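Local coordinates for protein Exo-beta-1,4-mannosidase (Rhizomucor miehei, PDB 4LYP) that probably hydrolyses terminal, non-reducing beta-D-mannose residues from beta-1,4-mannosides, as a fungal family 5 glycoside hydrolase with a TIM-barrel fold, at residues Trp246-Glu249 with Ile250-Ile254. Residues are numbered along the deposited sequence; the frame is centred on the assembly and turned at random.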
ATOM      1  N   TRP A 246      -8.182 -19.539   1.561  1.00 10.04           N
ATOM      2  CA  TRP A 246      -7.357 -18.878   0.533  1.00  9.87           C
ATOM      3  C   TRP A 246      -6.189 -18.149   1.204  1.00  9.42           C
ATOM      4  O   TRP A 246      -5.048 -18.269   0.751  1.00 10.49           O
ATOM      5  CB  TRP A 246      -8.215 -17.962  -0.296  1.00  9.43           C
ATOM      6  CG  TRP A 246      -7.487 -17.164  -1.315  1.00  9.12           C
ATOM      7  CD1 TRP A 246      -7.095 -17.588  -2.542  1.00  9.82           C
ATOM      8  CD2 TRP A 246      -7.053 -15.761  -1.192  1.00  8.69           C
ATOM      9  NE1 TRP A 246      -6.455 -16.564  -3.232  1.00 10.25           N
ATOM     10  CE2 TRP A 246      -6.421 -15.430  -2.446  1.00  9.88           C
ATOM     11  CE3 TRP A 246      -7.132 -14.801  -0.178  1.00  8.28           C
ATOM     12  CZ2 TRP A 246      -5.899 -14.176  -2.694  1.00  9.94           C
ATOM     13  CZ3 TRP A 246      -6.657 -13.511  -0.472  1.00  9.22           C
ATOM     14  CH2 TRP A 246      -6.009 -13.224  -1.703  1.00  9.40           C
ATOM     15  N   PHE A 247      -6.453 -17.435   2.313  1.00  8.88           N
ATOM     16  CA  PHE A 247      -5.368 -16.835   3.037  1.00  9.22           C
ATOM     17  C   PHE A 247      -4.383 -17.881   3.481  1.00  9.46           C
ATOM     18  O   PHE A 247      -3.149 -17.639   3.407  1.00 10.31           O
ATOM     19  CB  PHE A 247      -5.868 -16.073   4.256  1.00 10.02           C
ATOM     20  CG  PHE A 247      -6.542 -14.779   3.915  1.00  8.39           C
ATOM     21  CD1 PHE A 247      -5.794 -13.635   3.520  1.00  9.07           C
ATOM     22  CD2 PHE A 247      -7.959 -14.651   3.968  1.00  8.89           C
ATOM     23  CE1 PHE A 247      -6.411 -12.447   3.224  1.00  8.68           C
ATOM     24  CE2 PHE A 247      -8.558 -13.425   3.661  1.00  9.44           C
ATOM     25  CZ  PHE A 247      -7.779 -12.325   3.298  1.00  9.59           C
ATOM     26  N   GLU A 248      -4.840 -19.021   3.997  1.00  9.82           N
ATOM     27  CA  GLU A 248      -3.906 -20.059   4.465  1.00 11.71           C
ATOM     28  C   GLU A 248      -3.033 -20.546   3.319  1.00 11.76           C
ATOM     29  O   GLU A 248      -1.808 -20.668   3.392  1.00 13.69           O
ATOM     30  CB  GLU A 248      -4.718 -21.238   5.054  1.00 13.73           C
ATOM     31  CG  GLU A 248      -3.852 -22.390   5.539  1.00 19.38           C
ATOM     32  CD  GLU A 248      -3.083 -21.919   6.703  1.00 21.88           C
ATOM     33  OE1 GLU A 248      -3.621 -21.245   7.616  1.00 24.19           O
ATOM     34  OE2 GLU A 248      -1.928 -22.278   6.729  1.00 32.71           O
ATOM     35  N   GLU A 249      -3.669 -20.814   2.174  1.00 11.71           N
ATOM     36  CA  GLU A 249      -2.918 -21.401   1.082  1.00 14.84           C
ATOM     37  C   GLU A 249      -1.920 -20.415   0.479  1.00 13.50           C
ATOM     38  O   GLU A 249      -0.791 -20.795   0.176  1.00 13.01           O
ATOM     39  CB  GLU A 249      -3.949 -21.883   0.043  1.00 19.22           C
ATOM     40  CG  GLU A 249      -3.449 -22.995  -0.842  1.00 32.40           C
ATOM     41  CD  GLU A 249      -3.399 -22.399  -2.157  1.00 41.07           C
ATOM     42  OE1 GLU A 249      -4.171 -22.727  -3.120  1.00 55.84           O
ATOM     43  OE2 GLU A 249      -2.603 -21.492  -2.171  1.00 28.82           O
ATOM     44  N   ILE A 250      -2.357 -19.180   0.206  1.00 11.33           N
ATOM     45  CA  ILE A 250      -1.449 -18.261  -0.468  1.00 10.31           C
ATOM     46  C   ILE A 250      -0.344 -17.839   0.463  1.00  8.45           C
ATOM     47  O   ILE A 250       0.809 -17.694   0.051  1.00  9.24           O
ATOM     48  CB  ILE A 250      -2.178 -17.060  -1.116  1.00 11.39           C
ATOM     49  CG1 ILE A 250      -3.312 -17.373  -2.069  1.00 13.81           C
ATOM     50  CG2 ILE A 250      -1.135 -16.208  -1.901  1.00 13.53           C
ATOM     51  CD1 ILE A 250      -2.838 -18.207  -3.268  1.00 16.09           C
ATOM     52  N   SER A 251      -0.671 -17.592   1.758  1.00  9.04           N
ATOM     53  CA  SER A 251       0.409 -17.176   2.673  1.00  9.11           C
ATOM     54  C   SER A 251       1.492 -18.268   2.781  1.00  8.86           C
ATOM     55  O   SER A 251       2.655 -17.973   2.858  1.00  9.69           O
ATOM     56  CB  SER A 251      -0.152 -16.816   4.034  1.00 10.28           C
ATOM     57  OG  SER A 251      -0.753 -17.960   4.700  1.00 10.86           O
ATOM     58  N   THR A 252       1.062 -19.538   2.784  1.00 10.47           N
ATOM     59  CA  THR A 252       2.013 -20.643   2.928  1.00 10.72           C
ATOM     60  C   THR A 252       2.853 -20.743   1.655  1.00 10.04           C
ATOM     61  O   THR A 252       4.063 -20.959   1.719  1.00 11.44           O
ATOM     62  CB  THR A 252       1.225 -21.953   3.177  1.00 12.64           C
ATOM     63  OG1 THR A 252       0.635 -21.827   4.433  1.00 13.50           O
ATOM     64  CG2 THR A 252       2.156 -23.217   3.169  1.00 15.68           C
ATOM     65  N   PHE A 253       2.238 -20.536   0.481  1.00 10.01           N
ATOM     66  CA  PHE A 253       2.970 -20.538  -0.783  1.00  9.51           C
ATOM     67  C   PHE A 253       4.047 -19.450  -0.756  1.00  9.16           C
ATOM     68  O   PHE A 253       5.198 -19.666  -1.110  1.00  9.78           O
ATOM     69  CB  PHE A 253       2.015 -20.296  -1.969  1.00 11.02           C
ATOM     70  CG  PHE A 253       2.683 -20.232  -3.286  1.00 10.19           C
ATOM     71  CD1 PHE A 253       2.939 -21.395  -4.005  1.00 12.49           C
ATOM     72  CD2 PHE A 253       3.121 -19.014  -3.811  1.00 10.79           C
ATOM     73  CE1 PHE A 253       3.593 -21.315  -5.258  1.00 11.93           C
ATOM     74  CE2 PHE A 253       3.779 -18.967  -4.999  1.00 12.63           C
ATOM     75  CZ  PHE A 253       4.007 -20.100  -5.732  1.00 12.52           C
ATOM     76  N   ILE A 254       3.655 -18.227  -0.329  1.00  9.04           N
ATOM     77  CA  ILE A 254       4.578 -17.103  -0.315  1.00 10.01           C
ATOM     78  C   ILE A 254       5.739 -17.372   0.677  1.00  9.35           C
ATOM     79  O   ILE A 254       6.886 -17.138   0.328  1.00  9.69           O
ATOM     80  CB  ILE A 254       3.843 -15.783   0.070  1.00  8.56           C
ATOM     81  CG1 ILE A 254       2.915 -15.409  -1.054  1.00  9.76           C
ATOM     82  CG2 ILE A 254       4.794 -14.656   0.393  1.00 10.01           C
ATOM     83  CD1 ILE A 254       1.974 -14.280  -0.693  1.00 10.91           C
TER
HETATM   84  O   HOH W   1      -0.574 -19.796   6.962  1.00 12.97           O
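I250 lays CG1 over one face of the W246 indole, one helical turn back, in a CH-pi contact 3.7 Å from the centroid of the five-membered ring. W246 carries CG anti to its own backbone N (chi1 176°), which swings the indole outward from the helix with one face turned toward I250. The weakly polarised C-H groups of CG1 suit this electron-rich face and come nearest NE1, whose N-H bonds to N202.

Backbone bonds join each residue to the fourth one on, from W246 O to I250 N through E249 O to F253 N. A hydroxyl on CB can fold back to the same carbonyl: S251 OG, between N and the carbonyl carbon (chi1 64°), donates to F247 O at 2.7 Å, and T252 OG1 to E248 O at 2.9 Å. At each carbonyl, hydroxyl and amide arrive from opposite faces of its plane.

A water donates to both E248 OE2 (2.8 Å) and S251 OG (2.9 Å); E248 OE1 bonds to H282.

Within the beta-alpha-beta unit 230-264, helix 244-257 thus sets a mixed surface of W246, I250 and F253 against N202, K206 and I209, whereas serine and threonine spend their hydroxyl protons on its own carbonyls and their oxygens still accept, T252 OG1 from N284 and S251 OG from the water.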